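Local coordinates for protein putative amidohydrolase (Unidentified, PDB 3MKV) that probably hydrolyses dipeptides that end in proline, as a zinc-dependent prolidase of the amidohydrolase superfamily, at residues A240-V245 with D260-L265; P275-Y280 with H309-M314. One frame throughout, in Å; residues are numbered along the deposited sequence.

Contact 1 (A240-V245 with D260-L265); sequences AIARAV and DETARL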
ATOM      1  N   ALA A 240       8.730  29.238 -24.399  1.00 51.32           N
ATOM      2  CA  ALA A 240       8.601  28.871 -22.991  1.00 51.28           C
ATOM      3  C   ALA A 240       8.460  30.091 -22.075  1.00 50.81           C
ATOM      4  O   ALA A 240       7.645  30.110 -21.151  1.00 48.66           O
ATOM      5  CB  ALA A 240       9.777  28.013 -22.572  1.00 51.29           C
ATOM      6  N   ILE A 241       9.246  31.121 -22.344  1.00 50.37           N
ATOM      7  CA  ILE A 241       9.096  32.370 -21.628  1.00 52.38           C
ATOM      8  C   ILE A 241       7.697  32.956 -21.810  1.00 55.99           C
ATOM      9  O   ILE A 241       7.040  33.345 -20.845  1.00 57.53           O
ATOM     10  CB  ILE A 241      10.118  33.378 -22.112  1.00 53.86           C
ATOM     11  CG1 ILE A 241      11.535  32.876 -21.793  1.00 51.60           C
ATOM     12  CG2 ILE A 241       9.830  34.738 -21.499  1.00 57.67           C
ATOM     13  CD1 ILE A 241      12.652  33.717 -22.398  1.00 48.02           C
ATOM     14  N   ALA A 242       7.238  33.001 -23.055  1.00 56.40           N
ATOM     15  CA  ALA A 242       5.951  33.605 -23.382  1.00 54.90           C
ATOM     16  C   ALA A 242       4.758  32.931 -22.695  1.00 53.47           C
ATOM     17  O   ALA A 242       3.868  33.609 -22.172  1.00 53.20           O
ATOM     18  CB  ALA A 242       5.756  33.632 -24.910  1.00 54.14           C
ATOM     19  N   ARG A 243       4.725  31.600 -22.704  1.00 53.73           N
ATOM     20  CA  ARG A 243       3.566  30.881 -22.158  1.00 55.68           C
ATOM     21  C   ARG A 243       3.498  31.027 -20.642  1.00 54.09           C
ATOM     22  O   ARG A 243       2.417  31.184 -20.059  1.00 54.06           O
ATOM     23  CB  ARG A 243       3.586  29.403 -22.564  1.00 54.23           C
ATOM     24  CG  ARG A 243       4.916  28.716 -22.323  1.00 64.67           C
ATOM     25  CD  ARG A 243       5.009  27.391 -23.077  1.00 67.04           C
ATOM     26  NE  ARG A 243       3.865  26.525 -22.806  1.00 70.93           N
ATOM     27  CZ  ARG A 243       3.830  25.581 -21.865  1.00 65.07           C
ATOM     28  NH1 ARG A 243       4.881  25.364 -21.074  1.00 51.30           N
ATOM     29  NH2 ARG A 243       2.734  24.850 -21.716  1.00 60.35           N
ATOM     30  N   ALA A 244       4.668  30.972 -20.019  1.00 48.60           N
ATOM     31  CA  ALA A 244       4.799  31.172 -18.589  1.00 51.22           C
ATOM     32  C   ALA A 244       4.217  32.511 -18.173  1.00 49.15           C
ATOM     33  O   ALA A 244       3.457  32.608 -17.211  1.00 55.97           O
ATOM     34  CB  ALA A 244       6.274  31.085 -18.187  1.00 52.69           C
ATOM     35  N   VAL A 245       4.573  33.554 -18.906  1.00 49.80           N
ATOM     36  CA  VAL A 245       4.071  34.885 -18.596  1.00 52.02           C
ATOM     37  C   VAL A 245       2.563  35.032 -18.818  1.00 54.36           C
ATOM     38  O   VAL A 245       1.888  35.728 -18.054  1.00 55.10           O
ATOM     39  CB  VAL A 245       4.851  35.968 -19.353  1.00 51.16           C
ATOM     40  CG1 VAL A 245       4.101  37.280 -19.324  1.00 57.27           C
ATOM     41  CG2 VAL A 245       6.219  36.128 -18.729  1.00 42.43           C
ATOM     42  N   ASP A 260      13.425  39.855 -29.069  1.00 71.99           N
ATOM     43  CA  ASP A 260      12.796  41.173 -28.998  1.00 69.90           C
ATOM     44  C   ASP A 260      11.303  41.077 -28.726  1.00 68.80           C
ATOM     45  O   ASP A 260      10.769  41.778 -27.858  1.00 69.76           O
ATOM     46  CB  ASP A 260      13.018  41.931 -30.302  1.00 70.86           C
ATOM     47  CG  ASP A 260      14.482  42.205 -30.569  1.00 89.82           C
ATOM     48  OD1 ASP A 260      15.031  41.628 -31.534  1.00101.72           O
ATOM     49  OD2 ASP A 260      15.094  42.984 -29.805  1.00 98.13           O
ATOM     50  N   GLU A 261      10.629  40.213 -29.478  1.00 65.16           N
ATOM     51  CA  GLU A 261       9.180  40.100 -29.398  1.00 64.77           C
ATOM     52  C   GLU A 261       8.704  39.622 -28.020  1.00 64.99           C
ATOM     53  O   GLU A 261       7.698  40.111 -27.493  1.00 64.14           O
ATOM     54  CB  GLU A 261       8.661  39.175 -30.494  1.00 64.49           C
ATOM     55  CG  GLU A 261       7.149  39.013 -30.477  1.00 78.45           C
ATOM     56  CD  GLU A 261       6.670  37.831 -31.307  1.00 89.91           C
ATOM     57  OE1 GLU A 261       5.747  37.124 -30.847  1.00 93.13           O
ATOM     58  OE2 GLU A 261       7.216  37.609 -32.414  1.00 92.24           O
ATOM     59  N   THR A 262       9.424  38.661 -27.444  1.00 61.63           N
ATOM     60  CA  THR A 262       9.078  38.144 -26.130  1.00 60.75           C
ATOM     61  C   THR A 262       9.514  39.135 -25.062  1.00 60.80           C
ATOM     62  O   THR A 262       8.826  39.322 -24.053  1.00 59.16           O
ATOM     63  CB  THR A 262       9.738  36.785 -25.865  1.00 60.72           C
ATOM     64  OG1 THR A 262       9.478  35.909 -26.963  1.00 58.60           O
ATOM     65  CG2 THR A 262       9.187  36.159 -24.597  1.00 61.21           C
ATOM     66  N   ALA A 263      10.661  39.769 -25.286  1.00 60.50           N
ATOM     67  CA  ALA A 263      11.142  40.797 -24.369  1.00 64.69           C
ATOM     68  C   ALA A 263      10.054  41.833 -24.193  1.00 65.04           C
ATOM     69  O   ALA A 263       9.782  42.284 -23.082  1.00 65.79           O
ATOM     70  CB  ALA A 263      12.409  41.450 -24.906  1.00 66.56           C
ATOM     71  N   ARG A 264       9.424  42.197 -25.308  1.00 68.60           N
ATOM     72  CA  ARG A 264       8.350  43.175 -25.298  1.00 68.16           C
ATOM     73  C   ARG A 264       7.183  42.709 -24.445  1.00 64.60           C
ATOM     74  O   ARG A 264       6.661  43.466 -23.635  1.00 68.16           O
ATOM     75  CB  ARG A 264       7.879  43.489 -26.724  1.00 71.30           C
ATOM     76  CG  ARG A 264       8.703  44.563 -27.435  1.00 75.79           C
ATOM     77  CD  ARG A 264       7.923  45.216 -28.593  1.00 81.61           C
ATOM     78  NE  ARG A 264       7.648  44.277 -29.681  1.00 80.00           N
ATOM     79  CZ  ARG A 264       8.576  43.797 -30.508  1.00 79.38           C
ATOM     80  NH1 ARG A 264       9.848  44.161 -30.374  1.00 79.62           N
ATOM     81  NH2 ARG A 264       8.237  42.941 -31.460  1.00 77.64           N
ATOM     82  N   LEU A 265       6.781  41.457 -24.628  1.00 66.67           N
ATOM     83  CA  LEU A 265       5.624  40.896 -23.930  1.00 63.45           C
ATOM     84  C   LEU A 265       5.824  40.871 -22.417  1.00 60.54           C
ATOM     85  O   LEU A 265       4.909  41.182 -21.645  1.00 61.83           O
ATOM     86  CB  LEU A 265       5.342  39.488 -24.447  1.00 64.61           C
ATOM     87  CG  LEU A 265       4.177  38.752 -23.791  1.00 65.43           C
ATOM     88  CD1 LEU A 265       2.850  39.178 -24.405  1.00 60.07           C
ATOM     89  CD2 LEU A 265       4.381  37.252 -23.927  1.00 65.93           C
TER

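Contact 2 (P275-Y280 with H309-M314); sequences PTLVTY and HSIEIM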
ATOM      1  N   PRO A 275      18.540  37.335 -15.146  1.00 53.34           N
ATOM      2  CA  PRO A 275      19.626  36.695 -15.875  1.00 52.24           C
ATOM      3  C   PRO A 275      20.619  36.135 -14.879  1.00 50.89           C
ATOM      4  O   PRO A 275      20.803  36.715 -13.810  1.00 50.23           O
ATOM      5  CB  PRO A 275      20.270  37.863 -16.651  1.00 54.27           C
ATOM      6  CG  PRO A 275      19.257  38.994 -16.589  1.00 55.86           C
ATOM      7  CD  PRO A 275      18.566  38.802 -15.279  1.00 52.63           C
ATOM      8  N   THR A 276      21.270  35.031 -15.222  1.00 50.75           N
ATOM      9  CA  THR A 276      22.241  34.428 -14.314  1.00 51.16           C
ATOM     10  C   THR A 276      23.520  34.048 -15.061  1.00 54.28           C
ATOM     11  O   THR A 276      23.987  32.906 -14.986  1.00 55.34           O
ATOM     12  CB  THR A 276      21.630  33.209 -13.586  1.00 52.99           C
ATOM     13  OG1 THR A 276      21.205  32.226 -14.548  1.00 60.31           O
ATOM     14  CG2 THR A 276      20.421  33.641 -12.749  1.00 46.33           C
ATOM     15  N   LEU A 277      24.079  35.030 -15.771  1.00 57.22           N
ATOM     16  CA  LEU A 277      25.198  34.828 -16.721  1.00 56.62           C
ATOM     17  C   LEU A 277      26.466  34.177 -16.156  1.00 50.52           C
ATOM     18  O   LEU A 277      27.096  33.351 -16.809  1.00 54.30           O
ATOM     19  CB  LEU A 277      25.575  36.159 -17.396  1.00 54.91           C
ATOM     20  CG  LEU A 277      24.434  36.905 -18.085  1.00 52.55           C
ATOM     21  CD1 LEU A 277      24.919  38.197 -18.708  1.00 56.14           C
ATOM     22  CD2 LEU A 277      23.794  36.013 -19.136  1.00 51.20           C
ATOM     23  N   VAL A 278      26.852  34.566 -14.953  1.00 53.24           N
ATOM     24  CA  VAL A 278      28.103  34.088 -14.377  1.00 54.73           C
ATOM     25  C   VAL A 278      28.153  32.560 -14.298  1.00 57.89           C
ATOM     26  O   VAL A 278      29.221  31.949 -14.424  1.00 58.93           O
ATOM     27  CB  VAL A 278      28.332  34.698 -12.976  1.00 52.81           C
ATOM     28  CG1 VAL A 278      27.191  34.308 -12.030  1.00 48.51           C
ATOM     29  CG2 VAL A 278      29.698  34.294 -12.428  1.00 39.56           C
ATOM     30  N   THR A 279      26.996  31.943 -14.091  1.00 60.55           N
ATOM     31  CA  THR A 279      26.941  30.501 -13.932  1.00 60.05           C
ATOM     32  C   THR A 279      27.333  29.768 -15.207  1.00 58.28           C
ATOM     33  O   THR A 279      28.006  28.740 -15.152  1.00 58.76           O
ATOM     34  CB  THR A 279      25.561  30.019 -13.469  1.00 59.08           C
ATOM     35  OG1 THR A 279      25.624  28.614 -13.200  1.00 59.48           O
ATOM     36  CG2 THR A 279      24.511  30.282 -14.535  1.00 62.77           C
ATOM     37  N   TYR A 280      26.922  30.294 -16.355  1.00 59.13           N
ATOM     38  CA  TYR A 280      27.256  29.649 -17.625  1.00 62.93           C
ATOM     39  C   TYR A 280      28.755  29.707 -17.921  1.00 64.88           C
ATOM     40  O   TYR A 280      29.348  28.716 -18.359  1.00 66.54           O
ATOM     41  CB  TYR A 280      26.400  30.219 -18.757  1.00 59.29           C
ATOM     42  CG  TYR A 280      24.942  30.200 -18.367  1.00 59.96           C
ATOM     43  CD1 TYR A 280      24.328  29.005 -18.024  1.00 58.87           C
ATOM     44  CD2 TYR A 280      24.188  31.368 -18.301  1.00 56.66           C
ATOM     45  CE1 TYR A 280      23.003  28.959 -17.643  1.00 56.14           C
ATOM     46  CE2 TYR A 280      22.851  31.333 -17.916  1.00 56.13           C
ATOM     47  CZ  TYR A 280      22.270  30.116 -17.587  1.00 59.44           C
ATOM     48  OH  TYR A 280      20.954  30.029 -17.194  1.00 61.39           O
ATOM     49  N   HIS A 309      24.138  38.893 -25.122  1.00 69.24           N
ATOM     50  CA  HIS A 309      23.262  39.610 -26.042  1.00 70.79           C
ATOM     51  C   HIS A 309      21.809  39.759 -25.541  1.00 64.95           C
ATOM     52  O   HIS A 309      21.152  40.770 -25.818  1.00 57.02           O
ATOM     53  CB  HIS A 309      23.305  38.971 -27.439  1.00 74.59           C
ATOM     54  CG  HIS A 309      22.427  39.654 -28.444  1.00 81.47           C
ATOM     55  ND1 HIS A 309      22.543  40.993 -28.745  1.00 83.84           N
ATOM     56  CD2 HIS A 309      21.422  39.180 -29.219  1.00 91.01           C
ATOM     57  CE1 HIS A 309      21.644  41.318 -29.658  1.00 88.96           C
ATOM     58  NE2 HIS A 309      20.952  40.234 -29.965  1.00 90.93           N
ATOM     59  N   SER A 310      21.315  38.754 -24.818  1.00 60.33           N
ATOM     60  CA  SER A 310      19.952  38.802 -24.262  1.00 59.73           C
ATOM     61  C   SER A 310      19.725  40.064 -23.449  1.00 59.13           C
ATOM     62  O   SER A 310      18.631  40.629 -23.464  1.00 60.16           O
ATOM     63  CB  SER A 310      19.653  37.568 -23.397  1.00 58.89           C
ATOM     64  OG  SER A 310      20.516  37.488 -22.266  1.00 56.34           O
ATOM     65  N   ILE A 311      20.768  40.497 -22.740  1.00 60.01           N
ATOM     66  CA  ILE A 311      20.718  41.711 -21.921  1.00 61.37           C
ATOM     67  C   ILE A 311      20.386  42.941 -22.766  1.00 63.45           C
ATOM     68  O   ILE A 311      19.528  43.755 -22.399  1.00 63.06           O
ATOM     69  CB  ILE A 311      22.055  41.950 -21.177  1.00 60.09           C
ATOM     70  CG1 ILE A 311      22.431  40.730 -20.330  1.00 58.24           C
ATOM     71  CG2 ILE A 311      21.978  43.201 -20.312  1.00 55.24           C
ATOM     72  CD1 ILE A 311      21.388  40.357 -19.289  1.00 59.56           C
ATOM     73  N   GLU A 312      21.076  43.067 -23.897  1.00 67.39           N
ATOM     74  CA  GLU A 312      20.845  44.167 -24.835  1.00 66.21           C
ATOM     75  C   GLU A 312      19.402  44.149 -25.317  1.00 61.15           C
ATOM     76  O   GLU A 312      18.728  45.179 -25.314  1.00 59.58           O
ATOM     77  CB  GLU A 312      21.804  44.055 -26.026  1.00 72.01           C
ATOM     78  CG  GLU A 312      23.281  44.178 -25.662  1.00 81.24           C
ATOM     79  CD  GLU A 312      24.201  43.579 -26.721  1.00 87.09           C
ATOM     80  OE1 GLU A 312      23.683  43.068 -27.737  1.00 86.85           O
ATOM     81  OE2 GLU A 312      25.438  43.607 -26.532  1.00 86.72           O
ATOM     82  N   ILE A 313      18.938  42.966 -25.725  1.00 59.41           N
ATOM     83  CA  ILE A 313      17.549  42.751 -26.123  1.00 55.68           C
ATOM     84  C   ILE A 313      16.552  43.188 -25.046  1.00 57.25           C
ATOM     85  O   ILE A 313      15.538  43.826 -25.346  1.00 58.09           O
ATOM     86  CB  ILE A 313      17.291  41.257 -26.490  1.00 61.00           C
ATOM     87  CG1 ILE A 313      17.975  40.899 -27.813  1.00 52.02           C
ATOM     88  CG2 ILE A 313      15.788  40.937 -26.549  1.00 45.93           C
ATOM     89  CD1 ILE A 313      17.831  39.434 -28.194  1.00 54.20           C
ATOM     90  N   MET A 314      16.838  42.853 -23.791  1.00 59.01           N
ATOM     91  CA  MET A 314      15.890  43.131 -22.708  1.00 56.95           C
ATOM     92  C   MET A 314      15.876  44.599 -22.333  1.00 57.14           C
ATOM     93  O   MET A 314      14.829  45.148 -21.983  1.00 60.21           O
ATOM     94  CB  MET A 314      16.172  42.254 -21.480  1.00 60.04           C
ATOM     95  CG  MET A 314      15.611  40.834 -21.592  1.00 55.15           C
ATOM     96  SD  MET A 314      16.009  39.754 -20.198  1.00 54.46           S
ATOM     97  CE  MET A 314      17.732  39.372 -20.486  1.00 57.18           C
TER

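Contact 1 (A240-V245 with D260-L265)
Ile241 and Thr262 meet methyl to methyl where helices 238-246 and 260-269 run side by side. Their short segments are nearly parallel, 18° apart, and their axes approach to 9.7 Å. The tight part is on the inner side of the seam. CG2 of Ile241 touches CG2 of Thr262 at 3.5 Å, and CB of Ile241 lies 3.8 Å from that same threonine methyl as the two side chains cross obliquely. The Thr262 rotamer (chi1 -51°) divides the residue's two characters: CG2 swings anti to the backbone N and enters the apolar seam, whereas OG1 stays beside that N and hydrogen-bonds to OD1 of Asp259. A threonine suits this buried site because one branch serves the packing while the other keeps a polar partner, Asp259, just ahead of the helix. Ile241 extends the apolar layer further, touching Ile258 and Val266.

Towards solvent the fit is looser, and both contributors, Ala242 and Leu265, are partly exposed. Leu265 spans this side with CG anti to its backbone N (chi1 179°), and its CD2 comes 4.0 Å from CB of Ala242 and equally near to the CA of Ala242. The small alanine leaves room for the leucine branch to lie against the helix surface itself. It also lets the backbones come close, the CA atoms of Ala242 and Thr262 being 6.2 Å apart.

These are two successive outer helices of the TIM barrel, joined through strand 251-254, on whose Ile252 Val245 rests. No hydrogen bond or salt bridge crosses between the segments, so the seam depends on methyl groups fitting together, with the polar needs of Thr262 met locally.

Contact 2 (P275-Y280 with H309-M314)
Pro275 and Ile311 cross at about a right angle, and the end of the isoleucine abuts the CB-CG side of the proline ring. CD1 of Ile311 lies 3.7 Å from CG of Pro275 and 3.8 Å from its CB. Although the first bond of the Ile311 side chain does not aim at the other segment, a bent chain (chi2 -59°) carries CD1 over to it. Leu277 approaches the same isoleucine differently: the two reach for each other tip to tip, CD1 of Leu277 standing 3.9 Å from CG1 of Ile311. One branched side chain thus receives two neighbours, a ring at its terminal methyl and a leucine branch at the methylene behind it. Met314, a helical turn further on, completes the group. Its flexible thioether chain brings CE to 4.2 Å from CG of Pro275, a more distant touch.

All four residues are buried and wholly apolar where they meet. Pro275 suits its place as a compact ring that needs no backbone N-H partner in the link from strand 272-274 to helix 277-286. On the outer side of helix 307-317, His309 ND1 donates a 2.6 Å hydrogen bond to OE1 of Glu312, nearly in the plane of the imidazole but 33° out of the carboxylate plane, on its anti side, joining successive turns away from the apolar group.

Here a strand-to-helix link of the TIM barrel packs against the outer helix 307-317. OG1 of Thr276, between the two packing residues, hydrogen-bonds to ND1 of the zinc ligand His254, which makes Thr276 a second-shell residue of the metal site. Glu338 accepts bonds from the backbone N of Leu277 and of Val278. Leu277 also packs on Ile341 and Leu342 of helix 337-343, while Ile313 rests against helix 260-269.

Both contacts belong to the amidohydrolase TIM barrel and follow one another along the chain, their centres about 15 Å apart. Contact 1 joins two neighbouring outer helices and is only partly buried, with one side near solvent; contact 2 is fully buried and lies nearer the centre of the chain, where a strand-to-helix link meets a helix. They share no helix, yet they touch: Ile313 packs on Asp260 and Ala263, so helix 307-317 of contact 2 lies against helix 260-269 of contact 1. Both seams are apolar, but contact 1 sets methyl groups of an alanine, a threonine, an isoleucine and a leucine between nearly parallel helices, while contact 2 gathers a proline ring, a leucine and a methionine round one isoleucine, beside a threonine hydrogen-bonded to a zinc ligand.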